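Local structure of RahU protein (6ZC2) at residues Cys78-Trp90 with Thr101-Thr115. The protein is an aegerolysin that interacts with membrane ceramide phosphorylethanolamine and probably binds glycolipids. Numbering follows the deposited sequence.
Sequences CYDGNTKMGTFSW and TWSFTPASADYAGIT. With EDO (1,2-ethanediol), chain F; EDO (1,2-ethanediol), chain J.
Met85 lays its CG over the centre of the Tyr111 ring, 3.6 Å from the ring centroid and only 12° off the normal, a CH-pi contact; the two side chains cross at about a right angle. SD sits obliquely to the same ring, a Met-aromatic contact. The far end of the ring is fixed by a hydrogen bond: Tyr111 OH donates to Asp80 OD2 at 2.6 Å, reaching it on the anti side, with carboxylate and ring planes 84° apart. Phe104, its CG swung anti to the backbone N (chi1 -176°), lies across Gly86, where CZ comes within 3.5 Å of Gly86 CA. The same Gly86 CA is also close to the backbone of the partner strand, 3.1 Å from Thr105 O. Cys78 SG meets the ring at its edge, 4.1 Å from Phe104 CE1, and Leu130 of strand 126-134 also touches Phe104. Farther along, Phe88 CZ packs on Trp102 CB, while Thr115 CG2 reaches the edge of the Phe88 ring at CE1.

The backbone evidence is a ladder of paired bonds joining Thr87 with Thr105 and Ser89 with Ser103, each pair exchanging N-H and C=O; their side chains share the sheet face turned from the aromatic one. There, one water bridges Thr87 O, Ser103 OG and Thr105 OG1. The ladder ends at Ala107 N, which gives Met85 O a straight bond (2.9 Å) from above the carbonyl plane. Opposite Cys78 the strand fits in an extra residue, Met85 and Gly86 sharing one place: a classic beta bulge. Strands 83-90 and 101-106 thus make an antiparallel hairpin at the edge of one sheet, and the turn at Ser108-Tyr111 carries the chain into strand 111-115 of the other, with aromatic side chains between: the two-sheet beta sandwich of aegerolysins.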
loop_
_atom_site.group_PDB
_atom_site.type_symbol
_atom_site.label_atom_id
_atom_site.label_comp_id
_atom_site.label_asym_id
_atom_site.label_seq_id
_atom_site.Cartn_x
_atom_site.Cartn_y
_atom_site.Cartn_z
ATOM N N CYS A 78 5.606 7.184 -1.455
ATOM C CA CYS A 78 6.374 7.329 -0.225
ATOM C C CYS A 78 7.416 8.422 -0.422
ATOM O O CYS A 78 8.146 8.410 -1.425
ATOM C CB CYS A 78 7.078 6.007 0.123
ATOM S SG CYS A 78 5.945 4.644 0.477
ATOM N N TYR A 79 7.489 9.355 0.538
ATOM C CA TYR A 79 8.415 10.484 0.500
ATOM C C TYR A 79 9.287 10.540 1.755
ATOM O O TYR A 79 8.822 10.269 2.868
ATOM C CB TYR A 79 7.647 11.823 0.355
ATOM C CG TYR A 79 7.345 12.183 -1.081
ATOM C CD1 TYR A 79 6.263 11.633 -1.761
ATOM C CD2 TYR A 79 8.177 13.046 -1.776
ATOM C CE1 TYR A 79 6.014 11.946 -3.090
ATOM C CE2 TYR A 79 7.946 13.364 -3.106
ATOM C CZ TYR A 79 6.862 12.817 -3.756
ATOM O OH TYR A 79 6.639 13.134 -5.075
ATOM N N ASP A 80 10.556 10.916 1.566
ATOM C CA ASP A 80 11.495 11.238 2.644
ATOM C C ASP A 80 11.634 12.759 2.621
ATOM O O ASP A 80 12.408 13.308 1.830
ATOM C CB ASP A 80 12.832 10.559 2.360
ATOM C CG ASP A 80 13.938 10.989 3.313
ATOM O OD1 ASP A 80 13.646 11.575 4.379
ATOM O OD2 ASP A 80 15.121 10.729 2.993
ATOM N N GLY A 81 10.862 13.451 3.453
ATOM C CA GLY A 81 10.798 14.900 3.305
ATOM C C GLY A 81 10.313 15.270 1.911
ATOM O O GLY A 81 9.306 14.741 1.426
ATOM N N ASN A 82 11.047 16.170 1.242
ATOM C CA ASN A 82 10.730 16.605 -0.115
ATOM C C ASN A 82 11.104 15.592 -1.199
ATOM O O ASN A 82 10.737 15.803 -2.362
ATOM C CB ASN A 82 11.439 17.936 -0.416
ATOM C CG ASN A 82 11.014 19.051 0.521
ATOM O OD1 ASN A 82 9.826 19.263 0.729
ATOM N ND2 ASN A 82 11.984 19.778 1.079
ATOM N N THR A 83 11.833 14.525 -0.864
ATOM C CA THR A 83 12.418 13.627 -1.859
ATOM C C THR A 83 11.557 12.379 -2.058
ATOM O O THR A 83 11.306 11.632 -1.101
ATOM C CB THR A 83 13.824 13.223 -1.419
ATOM O OG1 THR A 83 14.613 14.399 -1.212
ATOM C CG2 THR A 83 14.482 12.354 -2.483
ATOM N N LYS A 84 11.135 12.131 -3.302
ATOM C CA LYS A 84 10.345 10.940 -3.594
ATOM C C LYS A 84 11.181 9.678 -3.400
ATOM O O LYS A 84 12.303 9.573 -3.912
ATOM C CB LYS A 84 9.819 10.993 -5.029
ATOM C CG LYS A 84 8.811 9.894 -5.338
ATOM C CD LYS A 84 8.366 9.924 -6.792
ATOM C CE LYS A 84 7.289 8.887 -7.057
ATOM N NZ LYS A 84 6.906 8.825 -8.499
ATOM N N MET A 85 10.617 8.705 -2.682
ATOM C CA MET A 85 11.243 7.396 -2.508
ATOM C C MET A 85 10.753 6.381 -3.533
ATOM O O MET A 85 11.548 5.571 -4.022
ATOM C CB MET A 85 10.981 6.861 -1.096
ATOM C CG MET A 85 11.511 7.754 0.012
ATOM S SD MET A 85 10.805 7.365 1.623
ATOM C CE MET A 85 10.995 5.580 1.601
ATOM N N GLY A 86 9.462 6.400 -3.850
ATOM C CA GLY A 86 8.895 5.474 -4.809
ATOM C C GLY A 86 7.389 5.374 -4.650
ATOM O O GLY A 86 6.768 6.146 -3.915
ATOM N N THR A 87 6.816 4.400 -5.365
ATOM C CA THR A 87 5.368 4.223 -5.467
ATOM C C THR A 87 5.002 2.765 -5.219
ATOM O O THR A 87 5.588 1.869 -5.838
ATOM C CB THR A 87 4.869 4.626 -6.864
ATOM O OG1 THR A 87 5.189 6.000 -7.106
ATOM C CG2 THR A 87 3.358 4.401 -7.002
ATOM N N PHE A 88 4.030 2.530 -4.333
ATOM C CA PHE A 88 3.449 1.205 -4.135
ATOM C C PHE A 88 2.115 1.125 -4.877
ATOM O O PHE A 88 1.266 2.005 -4.710
ATOM C CB PHE A 88 3.228 0.905 -2.647
ATOM C CG PHE A 88 2.792 -0.511 -2.397
ATOM C CD1 PHE A 88 3.723 -1.524 -2.248
ATOM C CD2 PHE A 88 1.446 -0.845 -2.378
ATOM C CE1 PHE A 88 3.326 -2.837 -2.057
ATOM C CE2 PHE A 88 1.045 -2.159 -2.200
ATOM C CZ PHE A 88 1.984 -3.154 -2.042
ATOM N N SER A 89 1.923 0.069 -5.677
ATOM C CA SER A 89 0.718 -0.114 -6.481
ATOM C C SER A 89 0.221 -1.546 -6.339
ATOM O O SER A 89 1.003 -2.459 -6.072
ATOM C CB SER A 89 0.989 0.153 -7.973
ATOM O OG SER A 89 1.347 1.500 -8.209
ATOM N N TRP A 90 -1.085 -1.750 -6.555
ATOM C CA TRP A 90 -1.668 -3.089 -6.460
ATOM C C TRP A 90 -2.899 -3.201 -7.353
ATOM O O TRP A 90 -3.530 -2.201 -7.720
ATOM C CB TRP A 90 -2.066 -3.456 -5.012
ATOM C CG TRP A 90 -3.213 -2.613 -4.514
ATOM C CD1 TRP A 90 -4.553 -2.902 -4.595
ATOM C CD2 TRP A 90 -3.120 -1.310 -3.921
ATOM N NE1 TRP A 90 -5.291 -1.862 -4.079
ATOM C CE2 TRP A 90 -4.437 -0.875 -3.662
ATOM C CE3 TRP A 90 -2.050 -0.471 -3.582
ATOM C CZ2 TRP A 90 -4.712 0.357 -3.073
ATOM C CZ3 TRP A 90 -2.326 0.753 -3.005
ATOM C CH2 TRP A 90 -3.645 1.157 -2.761
ATOM N N THR A 101 -1.654 -8.596 -8.514
ATOM C CA THR A 101 -0.314 -8.038 -8.627
ATOM C C THR A 101 -0.123 -6.903 -7.629
ATOM O O THR A 101 -1.082 -6.243 -7.220
ATOM C CB THR A 101 -0.004 -7.529 -10.051
ATOM O OG1 THR A 101 -0.967 -6.540 -10.430
ATOM C CG2 THR A 101 -0.014 -8.675 -11.055
ATOM N N TRP A 102 1.134 -6.694 -7.238
ATOM C CA TRP A 102 1.507 -5.558 -6.402
ATOM C C TRP A 102 3.004 -5.330 -6.547
ATOM O O TRP A 102 3.755 -6.246 -6.896
ATOM C CB TRP A 102 1.121 -5.763 -4.929
ATOM C CG TRP A 102 1.775 -6.953 -4.306
ATOM C CD1 TRP A 102 2.937 -6.969 -3.592
ATOM C CD2 TRP A 102 1.318 -8.311 -4.361
ATOM N NE1 TRP A 102 3.233 -8.252 -3.199
ATOM C CE2 TRP A 102 2.256 -9.096 -3.661
ATOM C CE3 TRP A 102 0.208 -8.939 -4.935
ATOM C CZ2 TRP A 102 2.116 -10.480 -3.516
ATOM C CZ3 TRP A 102 0.072 -10.312 -4.794
ATOM C CH2 TRP A 102 1.017 -11.064 -4.087
ATOM N N SER A 103 3.435 -4.096 -6.284
ATOM C CA SER A 103 4.848 -3.767 -6.452
ATOM C C SER A 103 5.180 -2.451 -5.764
ATOM O O SER A 103 4.332 -1.559 -5.641
ATOM C CB SER A 103 5.205 -3.652 -7.938
ATOM O OG SER A 103 4.510 -2.574 -8.533
ATOM N N PHE A 104 6.436 -2.332 -5.340
ATOM C CA PHE A 104 7.044 -1.045 -5.034
ATOM C C PHE A 104 8.031 -0.718 -6.144
ATOM O O PHE A 104 8.858 -1.561 -6.505
ATOM C CB PHE A 104 7.778 -1.066 -3.688
ATOM C CG PHE A 104 8.338 0.279 -3.293
ATOM C CD1 PHE A 104 7.520 1.243 -2.717
ATOM C CD2 PHE A 104 9.674 0.586 -3.509
ATOM C CE1 PHE A 104 8.029 2.483 -2.358
ATOM C CE2 PHE A 104 10.187 1.826 -3.151
ATOM C CZ PHE A 104 9.367 2.770 -2.573
ATOM N N THR A 105 7.943 0.499 -6.689
ATOM C CA THR A 105 8.885 0.951 -7.706
ATOM C C THR A 105 9.704 2.094 -7.132
ATOM O O THR A 105 9.142 3.158 -6.838
ATOM C CB THR A 105 8.147 1.400 -8.969
ATOM O OG1 THR A 105 7.335 0.318 -9.441
ATOM C CG2 THR A 105 9.135 1.797 -10.064
ATOM N N PRO A 106 11.015 1.929 -6.955
ATOM C CA PRO A 106 11.823 3.001 -6.362
ATOM C C PRO A 106 12.060 4.133 -7.352
ATOM O O PRO A 106 12.228 3.916 -8.553
ATOM C CB PRO A 106 13.142 2.299 -6.018
ATOM C CG PRO A 106 13.238 1.192 -7.050
ATOM C CD PRO A 106 11.818 0.728 -7.258
ATOM N N ALA A 107 12.095 5.360 -6.823
ATOM C CA ALA A 107 12.365 6.529 -7.656
ATOM C C ALA A 107 13.830 6.617 -8.065
ATOM O O ALA A 107 14.151 7.233 -9.090
ATOM C CB ALA A 107 11.958 7.796 -6.904
ATOM N N SER A 108 14.725 6.042 -7.264
ATOM C CA SER A 108 16.154 5.992 -7.546
ATOM C C SER A 108 16.744 4.918 -6.646
ATOM O O SER A 108 16.060 4.374 -5.775
ATOM C CB SER A 108 16.835 7.334 -7.254
ATOM O OG SER A 108 16.993 7.508 -5.855
ATOM N N ALA A 109 18.033 4.644 -6.841
ATOM C CA ALA A 109 18.701 3.660 -5.999
ATOM C C ALA A 109 18.993 4.172 -4.593
ATOM O O ALA A 109 19.552 3.421 -3.784
ATOM C CB ALA A 109 19.987 3.179 -6.666
ATOM N N ASP A 110 18.630 5.418 -4.273
ATOM C CA ASP A 110 18.824 5.914 -2.918
ATOM C C ASP A 110 17.844 5.300 -1.921
ATOM O O ASP A 110 18.092 5.375 -0.712
ATOM C CB ASP A 110 18.690 7.440 -2.887
ATOM C CG ASP A 110 19.840 8.150 -3.590
ATOM O OD1 ASP A 110 20.926 7.548 -3.735
ATOM O OD2 ASP A 110 19.657 9.320 -3.993
ATOM N N TYR A 111 16.740 4.712 -2.389
ATOM C CA TYR A 111 15.738 4.124 -1.509
ATOM C C TYR A 111 15.306 2.781 -2.070
ATOM O O TYR A 111 15.279 2.586 -3.289
ATOM C CB TYR A 111 14.488 5.015 -1.373
ATOM C CG TYR A 111 14.803 6.399 -0.866
ATOM C CD1 TYR A 111 14.931 6.649 0.496
ATOM C CD2 TYR A 111 14.989 7.456 -1.749
ATOM C CE1 TYR A 111 15.230 7.921 0.968
ATOM C CE2 TYR A 111 15.291 8.735 -1.291
ATOM C CZ TYR A 111 15.408 8.963 0.066
ATOM O OH TYR A 111 15.708 10.238 0.503
ATOM N N ALA A 112 14.940 1.867 -1.171
ATOM C CA ALA A 112 14.356 0.588 -1.549
ATOM C C ALA A 112 13.138 0.296 -0.685
ATOM O O ALA A 112 13.069 0.699 0.482
ATOM C CB ALA A 112 15.361 -0.570 -1.416
ATOM N N GLY A 113 12.176 -0.404 -1.285
ATOM C CA GLY A 113 10.997 -0.891 -0.599
ATOM C C GLY A 113 10.818 -2.360 -0.913
ATOM O O GLY A 113 10.394 -2.716 -2.018
ATOM N N ILE A 114 11.174 -3.217 0.040
ATOM C CA ILE A 114 11.162 -4.663 -0.149
ATOM C C ILE A 114 9.836 -5.202 0.374
ATOM O O ILE A 114 9.417 -4.867 1.491
ATOM C CB ILE A 114 12.355 -5.315 0.572
ATOM C CG1 ILE A 114 13.686 -4.726 0.075
ATOM C CG2 ILE A 114 12.322 -6.839 0.414
ATOM C CD1 ILE A 114 13.917 -4.844 -1.424
ATOM N N THR A 115 9.167 -6.025 -0.432
ATOM C CA THR A 115 7.860 -6.552 -0.070
ATOM C C THR A 115 7.954 -8.009 0.365
ATOM O O THR A 115 8.792 -8.773 -0.122
ATOM C CB THR A 115 6.879 -6.448 -1.242
ATOM O OG1 THR A 115 7.382 -7.209 -2.347
ATOM C CG2 THR A 115 6.692 -5.008 -1.672
HETATM C C1 EDO F . 8.784 5.661 -8.692
HETATM O O1 EDO F . 9.166 7.029 -8.896
HETATM C C2 EDO F . 7.693 5.287 -9.687
HETATM O O2 EDO F . 6.605 6.212 -9.570
HETATM C C1 EDO J . 3.455 -9.723 -7.405
HETATM O O1 EDO J . 2.849 -8.915 -8.416
HETATM C C2 EDO J . 2.667 -11.020 -7.266
HETATM O O2 EDO J . 2.056 -11.353 -8.520
HETATM O O HOH W 1 14.992 9.275 -4.924
HETATM O O HOH W 2 4.841 0.268 -8.138
#